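PDB 2VAP: cell division protein FtsZ 1 from Methanocaldococcus jannaschii, which binds GTP and, as a tubulin-like GTPase, probably polymerises into the contractile Z ring at the future site of cell division. Local coordinates for residues M124-C129 / V155-L160. Sequence-based numbering, arbitrary orientation.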
# COMPACT_ATOMS: atom_id res chain seq x y z
N MET A 124 10.65 7.93 1.47
CA MET A 124 9.55 7.04 1.80
C MET A 124 9.73 5.72 1.06
O MET A 124 10.07 5.70 -0.12
CB MET A 124 8.22 7.69 1.40
CG MET A 124 6.98 7.02 1.98
SD MET A 124 5.49 7.87 1.46
CE MET A 124 4.26 7.06 2.48
N VAL A 125 9.52 4.61 1.77
CA VAL A 125 9.60 3.28 1.17
C VAL A 125 8.31 2.50 1.41
O VAL A 125 7.87 2.35 2.56
CB VAL A 125 10.83 2.47 1.69
CG1 VAL A 125 10.84 1.06 1.09
CG2 VAL A 125 12.13 3.19 1.38
N PHE A 126 7.71 2.02 0.33
CA PHE A 126 6.58 1.11 0.40
C PHE A 126 7.08 -0.33 0.27
O PHE A 126 7.84 -0.64 -0.65
CB PHE A 126 5.57 1.40 -0.72
CG PHE A 126 4.75 2.64 -0.49
CD1 PHE A 126 5.25 3.90 -0.81
CD2 PHE A 126 3.46 2.54 0.03
CE1 PHE A 126 4.49 5.04 -0.60
CE2 PHE A 126 2.69 3.68 0.24
CZ PHE A 126 3.20 4.93 -0.08
N ILE A 127 6.68 -1.18 1.20
CA ILE A 127 6.99 -2.61 1.13
C ILE A 127 5.69 -3.37 0.91
O ILE A 127 4.76 -3.29 1.72
CB ILE A 127 7.70 -3.13 2.41
CG1 ILE A 127 9.00 -2.36 2.67
CG2 ILE A 127 8.01 -4.62 2.29
CD1 ILE A 127 8.86 -1.21 3.63
N THR A 128 5.61 -4.10 -0.20
CA THR A 128 4.39 -4.82 -0.55
C THR A 128 4.63 -6.29 -0.87
O THR A 128 5.63 -6.66 -1.50
CB THR A 128 3.61 -4.11 -1.70
OG1 THR A 128 2.33 -4.74 -1.86
CG2 THR A 128 4.37 -4.15 -3.03
N CYS A 129 3.71 -7.14 -0.41
CA CYS A 129 3.76 -8.57 -0.66
C CYS A 129 2.45 -9.22 -0.23
O CYS A 129 1.62 -8.61 0.44
CB CYS A 129 4.92 -9.22 0.11
SG CYS A 129 4.70 -9.30 1.90
N VAL A 155 6.37 2.28 5.11
CA VAL A 155 4.97 1.86 5.02
C VAL A 155 4.86 0.50 4.34
O VAL A 155 5.37 0.30 3.24
CB VAL A 155 4.11 2.91 4.25
CG1 VAL A 155 2.67 2.44 4.09
CG2 VAL A 155 4.16 4.26 4.95
N ALA A 156 4.19 -0.44 5.00
CA ALA A 156 3.91 -1.73 4.40
C ALA A 156 2.47 -1.79 3.93
O ALA A 156 1.56 -1.32 4.61
CB ALA A 156 4.19 -2.85 5.39
N VAL A 157 2.27 -2.35 2.74
CA VAL A 157 0.93 -2.62 2.21
C VAL A 157 0.90 -4.10 1.84
O VAL A 157 1.46 -4.51 0.83
CB VAL A 157 0.59 -1.74 0.98
CG1 VAL A 157 -0.85 -2.00 0.52
CG2 VAL A 157 0.77 -0.26 1.29
N VAL A 158 0.26 -4.89 2.70
CA VAL A 158 0.33 -6.34 2.60
C VAL A 158 -1.05 -6.99 2.68
O VAL A 158 -1.98 -6.43 3.26
CB VAL A 158 1.25 -6.95 3.70
CG1 VAL A 158 2.70 -6.55 3.47
CG2 VAL A 158 0.79 -6.55 5.10
N THR A 159 -1.17 -8.18 2.09
CA THR A 159 -2.39 -8.97 2.20
C THR A 159 -2.23 -10.15 3.15
O THR A 159 -1.13 -10.68 3.31
CB THR A 159 -2.87 -9.51 0.83
OG1 THR A 159 -1.88 -10.39 0.28
CG2 THR A 159 -3.15 -8.37 -0.14
N LEU A 160 -3.33 -10.54 3.77
CA LEU A 160 -3.42 -11.80 4.49
C LEU A 160 -4.14 -12.80 3.59
O LEU A 160 -5.03 -12.41 2.83
CB LEU A 160 -4.16 -11.63 5.82
CG LEU A 160 -3.50 -10.76 6.90
CD1 LEU A 160 -4.46 -10.58 8.07
CD2 LEU A 160 -2.18 -11.35 7.38
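V155 on strand 153-160 lies against M124 and F126 of strand 124-130; the two are neighbouring parallel strands in the Rossmann-like sheet of the tubulin/FtsZ GTPase domain, joined through helix 135-149 as a beta-alpha-beta unit. V155 has the largest surface buried here, its two methyls going separate ways. CG1, anti to the backbone N (chi1 177°), packs 4.0 Å from F126 CE2, with V155 CB over one face of the ring; CG2 meets M124 CE at the end of an extended side chain. V157 CG2 reaches the same ring at its edge, near the ring plane, 4.1 Å from F126 CD2. On this face F126 also touches V223 of helix 204-227, and V157 touches I190 of the next strand, 186-191. I127 and C129 point to the other face, against A140 of helix 135-149. I127 is held through its backbone: its N donates to V155 O (2.8 Å), and its O accepts V157 N. C129 SG touches V158 CG1 at 3.7 Å, and C129 O accepts a longer bond from N of T159, whose side chain lies about 5 Å from the bound GDP. One step earlier along the strands, C129 N stays 3.7 Å from V157 O, too far to bond, and the hydroxyl T128 OG1 donates to that carbonyl oxygen instead, at 2.8 Å.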